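PDB 6IXO: myosin-2 from Saccharomyces cerevisiae, which carries organelles and other cargo along actin cables as a class V myosin, the chain here being its globular cargo-binding tail domain. Local coordinates for residues T7-E11 against L411-Q415; L13-E18 against E64-L70. One frame throughout, in Å; residues are numbered along the deposited sequence.

Interaction 1 (T7-E11 against L411-Q415); sequences TQINE and LVAQQ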
# COMPACT_ATOMS: atom_id res chain seq x y z
N THR A 7 11.64 -41.68 17.59
CA THR A 7 12.55 -41.16 18.60
C THR A 7 13.81 -40.57 17.96
O THR A 7 14.28 -39.51 18.38
CB THR A 7 12.95 -42.26 19.60
OG1 THR A 7 11.78 -42.94 20.05
CG2 THR A 7 13.70 -41.64 20.78
N GLN A 8 14.35 -41.26 16.96
CA GLN A 8 15.50 -40.77 16.23
C GLN A 8 15.17 -39.49 15.43
O GLN A 8 15.97 -38.56 15.39
CB GLN A 8 16.05 -41.86 15.30
CG GLN A 8 16.89 -42.89 16.01
CD GLN A 8 17.48 -43.91 15.05
OE1 GLN A 8 17.62 -43.64 13.85
NE2 GLN A 8 17.82 -45.09 15.58
N ILE A 9 14.00 -39.45 14.81
CA ILE A 9 13.54 -38.22 14.17
C ILE A 9 13.41 -37.11 15.19
O ILE A 9 13.86 -36.00 14.96
CB ILE A 9 12.20 -38.41 13.44
CG1 ILE A 9 12.40 -39.38 12.27
CG2 ILE A 9 11.61 -37.05 13.00
CD1 ILE A 9 11.27 -39.36 11.28
N ASN A 10 12.82 -37.42 16.34
CA ASN A 10 12.69 -36.41 17.39
C ASN A 10 14.02 -35.91 17.92
O ASN A 10 14.17 -34.70 18.16
CB ASN A 10 11.85 -36.92 18.55
CG ASN A 10 10.37 -36.76 18.30
OD1 ASN A 10 9.96 -36.13 17.33
ND2 ASN A 10 9.56 -37.32 19.19
N GLU A 11 14.97 -36.82 18.17
CA GLU A 11 16.27 -36.37 18.64
C GLU A 11 16.93 -35.44 17.62
O GLU A 11 17.43 -34.39 17.99
CB GLU A 11 17.20 -37.53 18.91
CG GLU A 11 18.57 -37.08 19.41
CD GLU A 11 19.37 -38.23 20.00
OE1 GLU A 11 18.96 -39.40 19.81
OE2 GLU A 11 20.40 -37.96 20.66
N LEU A 411 12.17 -33.52 8.09
CA LEU A 411 11.94 -34.43 9.21
C LEU A 411 10.50 -34.27 9.68
O LEU A 411 9.82 -35.25 9.94
CB LEU A 411 12.92 -34.16 10.35
CG LEU A 411 14.35 -34.64 10.14
CD1 LEU A 411 15.24 -34.00 11.18
CD2 LEU A 411 14.44 -36.16 10.17
N VAL A 412 10.03 -33.03 9.78
CA VAL A 412 8.63 -32.80 10.10
C VAL A 412 7.74 -33.53 9.11
O VAL A 412 6.81 -34.25 9.50
CB VAL A 412 8.28 -31.31 10.09
CG1 VAL A 412 6.78 -31.14 10.09
CG2 VAL A 412 8.92 -30.62 11.28
N ALA A 413 8.04 -33.36 7.83
CA ALA A 413 7.29 -34.01 6.77
C ALA A 413 7.26 -35.54 6.92
O ALA A 413 6.26 -36.17 6.60
CB ALA A 413 7.85 -33.61 5.42
N GLN A 414 8.34 -36.13 7.42
CA GLN A 414 8.39 -37.59 7.61
C GLN A 414 7.45 -38.06 8.71
O GLN A 414 6.93 -39.17 8.65
CB GLN A 414 9.81 -38.07 7.92
CG GLN A 414 10.77 -37.96 6.76
CD GLN A 414 12.16 -38.45 7.11
OE1 GLN A 414 12.33 -39.32 7.96
NE2 GLN A 414 13.17 -37.89 6.44
N GLN A 415 7.25 -37.23 9.73
CA GLN A 415 6.39 -37.59 10.84
C GLN A 415 4.93 -37.65 10.46
O GLN A 415 4.10 -38.16 11.20
CB GLN A 415 6.58 -36.62 11.99
CG GLN A 415 7.99 -36.60 12.48
CD GLN A 415 8.13 -35.92 13.80
OE1 GLN A 415 7.84 -34.72 13.93
NE2 GLN A 415 8.56 -36.67 14.82
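I9 and N10 meet L411, Q414 and Q415 in a small surface contact between two helices, one at each end of the tail domain chain. Helix 6-18 and helix 403-415 run nearly antiparallel here, at 152°, with local axes 10.3 Å apart. The CG2 of I9 lies anti to the backbone N (chi1 -66° for CG1), which sends this methyl between L411 and Q415. I9 CG2 is 4.1 Å from L411 CD2 and 3.7 Å from Q415 CG. The other branch of I9 goes to Q414, with CD1 3.5 Å from Q414 OE1. Q415 runs alongside I9, pointing the other way, and reaches N10. Q415 NE2 donates to N10 OD1 at 2.9 Å, and the bond is bent (143° at the hydrogen). The amide planes are almost perpendicular, and the donor sits above the carbonyl plane of N10. The other end of the Q415 amide, OE1, accepts from R67 of helix 53-67. With an alanine here, N10 OD1 and R67 would probably both lose this amide partner, and one side of I9 would be uncovered. The chemistry is thus mixed: I9 packs against one leucine and two glutamines, and a single amide ties three helices together by using both its ends.

Interaction 2 (L13-E18 against E64-L70); sequences LYRLLE and EMWRFGL
Y14 turns the edge of its ring toward the face of F68 in an offset edge-to-face pair. The planes stand at 76° and the ring centroids are 5.9 Å apart. Y14 CD2 does the touching, 3.8 Å from F68 CD1. The tyrosine gets there because its CG is anti to the backbone N (chi1 -172°), which swings the ring across to the other segment. Farther along the same ring, Y14 OH lies 3.5 Å from L70 CD2.

L17 is the largest aliphatic contributor. It crosses F68 at about a right angle, and its CD1 packs 3.6 Å from E64 CB. Its CD2 faces M65 CG, and its CB meets L70 CD1 at 3.6 Å. L13 completes the row one turn earlier, with CB 4.0 Å from F68 CE2 and CD1 beside the carboxylate of E64.

R67 and E64 form a salt bridge at this edge, R67 NH1 to E64 OE1 at 2.9 Å, using the syn lone pair of E64 OE1 and close to the guanidinium plane. F68 CZ sits over one face of that guanidinium. R67 NH1 also bonds Q415 of helix 403-415.

Helix 53-67 ends here in a Schellman motif. G69 is the C' residue with positive phi, and L70 N bonds M65 O. The turn brings F68 and L70 against helix 6-18, and L70 is the N-cap residue of helix 71-90. A Schellman-terminated helix packed on the N-terminal helix is how helices 53-67 and 6-18 join in this all-helical domain.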
# COMPACT_ATOMS: atom_id res chain seq x y z
N LEU A 13 15.57 -33.67 15.28
CA LEU A 13 14.83 -32.41 15.20
C LEU A 13 15.26 -31.49 16.32
O LEU A 13 15.51 -30.30 16.13
CB LEU A 13 13.32 -32.62 15.28
CG LEU A 13 12.55 -32.68 13.98
CD1 LEU A 13 11.13 -33.13 14.29
CD2 LEU A 13 12.58 -31.28 13.26
N TYR A 14 15.34 -32.08 17.51
CA TYR A 14 15.65 -31.33 18.71
C TYR A 14 17.01 -30.66 18.63
O TYR A 14 17.15 -29.48 18.96
CB TYR A 14 15.62 -32.25 19.94
CG TYR A 14 15.75 -31.48 21.22
CD1 TYR A 14 17.00 -31.23 21.78
CD2 TYR A 14 14.62 -30.98 21.87
CE1 TYR A 14 17.13 -30.50 22.95
CE2 TYR A 14 14.73 -30.26 23.05
CZ TYR A 14 15.99 -30.02 23.58
OH TYR A 14 16.11 -29.30 24.74
N ARG A 15 18.02 -31.40 18.20
CA ARG A 15 19.34 -30.82 18.02
C ARG A 15 19.35 -29.75 16.94
O ARG A 15 20.10 -28.77 17.04
CB ARG A 15 20.37 -31.89 17.67
CG ARG A 15 20.48 -33.00 18.71
CD ARG A 15 20.68 -32.43 20.11
NE ARG A 15 21.07 -33.46 21.08
CZ ARG A 15 21.43 -33.21 22.34
NH1 ARG A 15 21.44 -31.96 22.80
NH2 ARG A 15 21.78 -34.21 23.15
N LEU A 16 18.55 -29.92 15.90
CA LEU A 16 18.52 -28.84 14.86
C LEU A 16 17.91 -27.58 15.43
O LEU A 16 18.36 -26.47 15.15
CB LEU A 16 17.74 -29.29 13.62
CG LEU A 16 18.49 -30.35 12.80
CD1 LEU A 16 17.56 -31.13 11.89
CD2 LEU A 16 19.64 -29.71 11.98
N LEU A 17 16.89 -27.73 16.27
CA LEU A 17 16.15 -26.56 16.72
C LEU A 17 16.86 -25.82 17.87
O LEU A 17 16.78 -24.60 17.95
CB LEU A 17 14.74 -26.97 17.14
CG LEU A 17 13.92 -27.50 15.96
CD1 LEU A 17 12.72 -28.34 16.43
CD2 LEU A 17 13.44 -26.36 15.07
N GLU A 18 17.59 -26.55 18.72
CA GLU A 18 18.29 -25.90 19.83
C GLU A 18 19.52 -25.13 19.35
O GLU A 18 20.02 -24.24 20.04
CB GLU A 18 18.67 -26.93 20.92
CG GLU A 18 20.12 -27.40 20.95
CD GLU A 18 20.33 -28.58 21.94
OE1 GLU A 18 21.20 -29.45 21.71
OE2 GLU A 18 19.60 -28.65 22.96
N GLU A 64 7.54 -26.25 15.87
CA GLU A 64 8.33 -27.39 16.35
C GLU A 64 9.06 -26.98 17.62
O GLU A 64 9.17 -27.76 18.57
CB GLU A 64 9.34 -27.89 15.31
CG GLU A 64 8.72 -28.69 14.22
CD GLU A 64 7.98 -29.90 14.75
OE1 GLU A 64 8.58 -30.68 15.51
OE2 GLU A 64 6.79 -30.06 14.42
N MET A 65 9.56 -25.73 17.64
CA MET A 65 10.19 -25.22 18.85
C MET A 65 9.23 -25.27 20.04
O MET A 65 9.58 -25.72 21.13
CB MET A 65 10.70 -23.81 18.63
CG MET A 65 11.97 -23.75 17.83
SD MET A 65 12.39 -22.01 17.55
CE MET A 65 13.96 -22.18 16.71
N TRP A 66 7.99 -24.81 19.82
CA TRP A 66 7.00 -24.89 20.90
C TRP A 66 6.71 -26.32 21.31
O TRP A 66 6.68 -26.62 22.50
CB TRP A 66 5.70 -24.21 20.49
CG TRP A 66 5.85 -22.76 20.42
CD1 TRP A 66 6.84 -22.00 20.97
CD2 TRP A 66 4.98 -21.85 19.74
NE1 TRP A 66 6.64 -20.68 20.68
CE2 TRP A 66 5.50 -20.56 19.93
CE3 TRP A 66 3.81 -22.02 19.01
CZ2 TRP A 66 4.89 -19.44 19.41
CZ3 TRP A 66 3.21 -20.90 18.46
CH2 TRP A 66 3.75 -19.62 18.68
N ARG A 67 6.49 -27.19 20.33
CA ARG A 67 6.23 -28.61 20.60
C ARG A 67 7.30 -29.24 21.50
O ARG A 67 7.00 -30.11 22.34
CB ARG A 67 6.13 -29.36 19.28
CG ARG A 67 6.07 -30.86 19.41
CD ARG A 67 6.47 -31.49 18.10
NE ARG A 67 6.52 -32.93 18.25
CZ ARG A 67 7.07 -33.76 17.37
NH1 ARG A 67 7.62 -33.27 16.27
NH2 ARG A 67 7.06 -35.07 17.62
N PHE A 68 8.54 -28.84 21.32
CA PHE A 68 9.63 -29.39 22.11
C PHE A 68 9.89 -28.53 23.34
O PHE A 68 10.85 -28.76 24.05
CB PHE A 68 10.90 -29.52 21.27
CG PHE A 68 10.90 -30.71 20.35
CD1 PHE A 68 11.13 -31.99 20.84
CD2 PHE A 68 10.67 -30.56 18.98
CE1 PHE A 68 11.13 -33.09 20.00
CE2 PHE A 68 10.66 -31.66 18.13
CZ PHE A 68 10.90 -32.93 18.65
N GLY A 69 9.04 -27.53 23.57
CA GLY A 69 9.20 -26.63 24.70
C GLY A 69 10.47 -25.79 24.64
O GLY A 69 11.00 -25.37 25.67
N LEU A 70 10.96 -25.52 23.44
CA LEU A 70 12.13 -24.65 23.30
C LEU A 70 11.63 -23.21 23.24
O LEU A 70 11.82 -22.50 22.24
CB LEU A 70 12.94 -25.00 22.06
CG LEU A 70 13.55 -26.41 22.06
CD1 LEU A 70 14.17 -26.67 20.70
CD2 LEU A 70 14.60 -26.53 23.15

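Interactions 1 and 2 use successive parts of helix 6-18, and their centres are 11 Å apart. The first pairs the start of that helix with helix 403-415. The second pairs its later turns with the end of helix 53-67. Along the chain, interaction 2 is nested inside the loop closed by interaction 1, which brings together segments 400 residues apart. The two contacts touch through side chains of helices 53-67 and 403-415. Three helices therefore meet at one end of the elongated, mostly helical tail domain, far from its centre. The N-terminal and C-terminal helices of the modelled chain lie side by side there.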